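Local coordinates for protein motility-associated killing factor MakB (PDB 6W1W) that probably acts as one component of a three-part cytotoxin of Vibrio cholerae, structurally similar to alpha-pore-forming toxins, at residues A[9-12]-A[13-17]; A[325-328]-A[329-333]. All blocks are in the same frame, centred on the assembly; numbering follows the deposited sequence.

Interaction 1 (A[9-12]-A[13-17]); sequences VDTA and LNMLT
The flat groups that meet here are peptide units stacked one turn apart: the carbonyl of Val9 receives the N-H of Leu13, with Leu13 N 3.0 Å from Val9 O, and three residues on the carbonyl of Ala12 does the same for Leu16, with Leu16 N 3.0 Å from Ala12 O. These are the i to i+4 bonds of an alpha helix, here in the opening turns of helix 9-35, the first helix of a largely helical toxin. The two bonds between them are weak, Asn14 N standing 3.3 Å from Asp10 O and Met15 N 3.5 Å from Thr11 O. A further flat group, the carboxylate of Asp10, is turned to a partner beyond this helix, and its OD1 forms a salt bridge with Arg187 of helix 183-187.

Side chains one turn apart supply the apolar part of the contact. Val9 and Leu13 run side by side, and the torsion that sets CG1 anti to the backbone N of Val9 (chi1 -168°) lays this methyl alongside Leu13, with Val9 CG1 4.0 Å from Leu13 CD1. On another flank, the methyl CG2 of Thr11 lies alongside the end of Met15, modelled as selenomethionine, at 3.8 Å from CE. Thr11 presents this methyl while its hydroxyl OG1 turns beside its own backbone N and hydrogen-bonds with Asn8 OD1, just ahead of the helix. Met15 packs on Ala282 and Leu16 on Leu283, both of helix 276-302. In the following turn one carbonyl oxygen is gripped twice by a single residue: Leu13 O accepts Thr17 N at 3.1 Å and the hydroxyl Thr17 OG1 at 3.2 Å.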
loop_
_atom_site.group_PDB
_atom_site.type_symbol
_atom_site.label_atom_id
_atom_site.label_comp_id
_atom_site.label_asym_id
_atom_site.label_seq_id
_atom_site.Cartn_x
_atom_site.Cartn_y
_atom_site.Cartn_z
ATOM N N VAL A 9 -7.496 1.953 -23.135
ATOM C CA VAL A 9 -7.468 0.782 -22.261
ATOM C C VAL A 9 -6.076 0.567 -21.686
ATOM O O VAL A 9 -5.924 0.145 -20.533
ATOM C CB VAL A 9 -7.962 -0.464 -23.017
ATOM C CG1 VAL A 9 -8.216 -1.609 -22.040
ATOM C CG2 VAL A 9 -9.215 -0.138 -23.816
ATOM N N ASP A 10 -5.039 0.864 -22.469
ATOM C CA ASP A 10 -3.681 0.749 -21.954
ATOM C C ASP A 10 -3.424 1.788 -20.867
ATOM O O ASP A 10 -2.968 1.451 -19.768
ATOM C CB ASP A 10 -2.673 0.880 -23.096
ATOM C CG ASP A 10 -1.760 -0.329 -23.203
ATOM O OD1 ASP A 10 -1.248 -0.787 -22.159
ATOM O OD2 ASP A 10 -1.564 -0.828 -24.332
ATOM N N THR A 11 -3.730 3.058 -21.148
ATOM C CA THR A 11 -3.507 4.102 -20.151
ATOM C C THR A 11 -4.415 3.921 -18.940
ATOM O O THR A 11 -4.042 4.302 -17.824
ATOM C CB THR A 11 -3.724 5.483 -20.770
ATOM O OG1 THR A 11 -3.171 5.507 -22.089
ATOM C CG2 THR A 11 -3.038 6.552 -19.932
ATOM N N ALA A 12 -5.600 3.338 -19.138
ATOM C CA ALA A 12 -6.519 3.112 -18.029
ATOM C C ALA A 12 -5.983 2.052 -17.075
ATOM O O ALA A 12 -5.975 2.249 -15.854
ATOM C CB ALA A 12 -7.894 2.713 -18.568
ATOM N N LEU A 13 -5.520 0.921 -17.617
ATOM C CA LEU A 13 -5.070 -0.192 -16.786
ATOM C C LEU A 13 -3.812 0.136 -15.995
ATOM O O LEU A 13 -3.563 -0.493 -14.960
ATOM C CB LEU A 13 -4.835 -1.426 -17.653
ATOM C CG LEU A 13 -6.006 -2.402 -17.766
ATOM C CD1 LEU A 13 -7.285 -1.689 -18.185
ATOM C CD2 LEU A 13 -5.672 -3.524 -18.744
ATOM N N ASN A 14 -3.013 1.101 -16.451
ATOM C CA ASN A 14 -1.859 1.518 -15.663
ATOM C C ASN A 14 -2.285 2.335 -14.450
ATOM O O ASN A 14 -1.699 2.200 -13.369
ATOM C CB ASN A 14 -0.885 2.313 -16.532
ATOM C CG ASN A 14 -0.259 1.469 -17.624
ATOM O OD1 ASN A 14 -0.726 0.368 -17.920
ATOM N ND2 ASN A 14 0.803 1.982 -18.230
HETATM N N MSE A 15 -3.302 3.180 -14.604
HETATM C CA MSE A 15 -3.796 3.994 -13.496
HETATM C C MSE A 15 -4.534 3.133 -12.482
HETATM O O MSE A 15 -4.532 3.430 -11.288
HETATM C CB MSE A 15 -4.711 5.110 -14.000
HETATM C CG MSE A 15 -4.054 6.016 -15.025
HETATM SE SE MSE A 15 -4.988 7.710 -15.254
HETATM C CE MSE A 15 -3.952 8.431 -16.741
ATOM N N LEU A 16 -5.171 2.062 -12.965
ATOM C CA LEU A 16 -5.733 1.073 -12.052
ATOM C C LEU A 16 -4.635 0.380 -11.253
ATOM O O LEU A 16 -4.779 0.155 -10.045
ATOM C CB LEU A 16 -6.560 0.044 -12.824
ATOM C CG LEU A 16 -8.078 0.242 -12.881
ATOM C CD1 LEU A 16 -8.606 0.804 -11.565
ATOM C CD2 LEU A 16 -8.481 1.116 -14.056
ATOM N N THR A 17 -3.525 0.036 -11.909
ATOM C CA THR A 17 -2.433 -0.620 -11.199
ATOM C C THR A 17 -1.769 0.329 -10.208
ATOM O O THR A 17 -1.420 -0.075 -9.093
ATOM C CB THR A 17 -1.416 -1.167 -12.204
ATOM O OG1 THR A 17 -1.972 -2.309 -12.868
ATOM C CG2 THR A 17 -0.117 -1.567 -11.509
#

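Interaction 2 (A[325-328]-A[329-333]); sequences TISE and FVQLI
Thr325 opens the contact with its carbonyl: Phe329 N donates to Thr325 O at 3.0 Å. The pair belongs to the final turns of helix 316-333 and illustrates how one backbone ladder can send side chains to different surroundings. At the next rung, Val330 N reaches Ile326 O at 3.1 Å. Ser327 follows, its O accepting Gln331 N at 3.1 Å; the aliphatic start of the Gln331 side chain bends over that same oxygen, with Gln331 CG 3.3 Å from Ser327 O. Glu328 closes the segment on an exposed flank. Its extended side chain crosses that of Gln331, Glu328 CG being 4.0 Å from Gln331 OE1, and the carboxylate and amide planes are only 5° apart. The acidic end is turned to Lys324, one turn earlier, which forms a salt bridge with Glu328 OE2.

Beyond Glu328, Leu332 N makes a weak i to i+3 bond with Phe329 O at 3.3 Å, in the last turn of the helix.

The ring of Phe329, its CG anti to the backbone N (chi1 -180°), leads off from 325-328 and packs on helices 9-35 and 183-187, while Thr325 and Ile326 touch Val9 and Ala12 of helix 9-35, respectively. Val330 and Ile333 pack on Ile77 of helix 69-90, so the helix is held between its neighbours just before the chain enters strand 338-346.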
loop_
_atom_site.group_PDB
_atom_site.type_symbol
_atom_site.label_atom_id
_atom_site.label_comp_id
_atom_site.label_asym_id
_atom_site.label_seq_id
_atom_site.Cartn_x
_atom_site.Cartn_y
_atom_site.Cartn_z
ATOM N N THR A 325 -12.991 -5.078 -21.120
ATOM C CA THR A 325 -11.588 -5.347 -20.815
ATOM C C THR A 325 -11.190 -4.721 -19.482
ATOM O O THR A 325 -10.469 -5.337 -18.688
ATOM C CB THR A 325 -10.695 -4.832 -21.950
ATOM O OG1 THR A 325 -11.086 -5.435 -23.194
ATOM C CG2 THR A 325 -9.237 -5.164 -21.679
ATOM N N ILE A 326 -11.666 -3.502 -19.211
ATOM C CA ILE A 326 -11.327 -2.836 -17.957
ATOM C C ILE A 326 -12.043 -3.503 -16.788
ATOM O O ILE A 326 -11.468 -3.678 -15.708
ATOM C CB ILE A 326 -11.649 -1.332 -18.042
ATOM C CG1 ILE A 326 -10.830 -0.683 -19.158
ATOM C CG2 ILE A 326 -11.373 -0.644 -16.712
ATOM C CD1 ILE A 326 -10.965 0.810 -19.227
ATOM N N SER A 327 -13.302 -3.900 -16.986
ATOM C CA SER A 327 -14.027 -4.585 -15.920
ATOM C C SER A 327 -13.379 -5.924 -15.595
ATOM O O SER A 327 -13.339 -6.338 -14.431
ATOM C CB SER A 327 -15.493 -4.777 -16.310
ATOM O OG SER A 327 -16.243 -5.304 -15.226
ATOM N N GLU A 328 -12.855 -6.611 -16.613
ATOM C CA GLU A 328 -12.173 -7.877 -16.368
ATOM C C GLU A 328 -10.836 -7.675 -15.664
ATOM O O GLU A 328 -10.410 -8.542 -14.892
ATOM C CB GLU A 328 -11.982 -8.634 -17.683
ATOM C CG GLU A 328 -13.259 -9.265 -18.224
ATOM C CD GLU A 328 -13.080 -9.859 -19.612
ATOM O OE1 GLU A 328 -11.923 -10.044 -20.045
ATOM O OE2 GLU A 328 -14.104 -10.137 -20.274
ATOM N N PHE A 329 -10.163 -6.548 -15.915
ATOM C CA PHE A 329 -8.920 -6.270 -15.201
ATOM C C PHE A 329 -9.176 -5.990 -13.728
ATOM O O PHE A 329 -8.357 -6.347 -12.872
ATOM C CB PHE A 329 -8.189 -5.086 -15.834
ATOM C CG PHE A 329 -6.894 -4.744 -15.153
ATOM C CD1 PHE A 329 -5.728 -5.416 -15.478
ATOM C CD2 PHE A 329 -6.837 -3.754 -14.187
ATOM C CE1 PHE A 329 -4.531 -5.108 -14.853
ATOM C CE2 PHE A 329 -5.641 -3.444 -13.558
ATOM C CZ PHE A 329 -4.488 -4.122 -13.893
ATOM N N VAL A 330 -10.299 -5.347 -13.413
ATOM C CA VAL A 330 -10.599 -5.032 -12.022
ATOM C C VAL A 330 -11.034 -6.286 -11.266
ATOM O O VAL A 330 -10.765 -6.417 -10.066
ATOM C CB VAL A 330 -11.656 -3.911 -11.954
ATOM C CG1 VAL A 330 -12.058 -3.623 -10.528
ATOM C CG2 VAL A 330 -11.119 -2.636 -12.606
ATOM N N GLN A 331 -11.676 -7.238 -11.948
ATOM C CA GLN A 331 -12.068 -8.482 -11.294
ATOM C C GLN A 331 -10.871 -9.326 -10.883
ATOM O O GLN A 331 -11.013 -10.211 -10.031
ATOM C CB GLN A 331 -12.983 -9.291 -12.210
ATOM C CG GLN A 331 -14.360 -8.684 -12.395
ATOM C CD GLN A 331 -15.126 -9.308 -13.547
ATOM O OE1 GLN A 331 -14.537 -9.791 -14.515
ATOM N NE2 GLN A 331 -16.446 -9.295 -13.447
ATOM N N LEU A 332 -9.698 -9.074 -11.465
ATOM C CA LEU A 332 -8.513 -9.848 -11.103
ATOM C C LEU A 332 -7.841 -9.289 -9.853
ATOM O O LEU A 332 -7.463 -10.052 -8.957
ATOM C CB LEU A 332 -7.522 -9.891 -12.268
ATOM C CG LEU A 332 -8.025 -10.555 -13.554
ATOM C CD1 LEU A 332 -6.977 -10.480 -14.659
ATOM C CD2 LEU A 332 -8.439 -11.998 -13.296
ATOM N N ILE A 333 -7.697 -7.963 -9.766
ATOM C CA ILE A 333 -7.100 -7.358 -8.576
ATOM C C ILE A 333 -8.040 -7.404 -7.376
ATOM O O ILE A 333 -7.588 -7.252 -6.235
ATOM C CB ILE A 333 -6.659 -5.909 -8.858
ATOM C CG1 ILE A 333 -7.840 -5.078 -9.357
ATOM C CG2 ILE A 333 -5.522 -5.875 -9.874
ATOM C CD1 ILE A 333 -7.470 -3.655 -9.703
#

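Overall arrangement
Far apart in sequence, interaction 1 near the start of the chain and interaction 2 near its end become neighbours in the fold, with centres about 10 Å apart. Each is a local turn, one on helix 9-35 and the other on helix 316-333, and the two helices pack directly there. Phe329 fits against the first helix: its CG is 3.6 Å from Leu13 CG and its CE2 3.7 Å from Leu16 CB. Beside it, Ala12 CB lies 3.7 Å from Ile326 CD1. Helix 183-187 touches residues of both interactions. The N-terminal helix is thereby joined to the last helix before the closing strands of the four-stranded sheet.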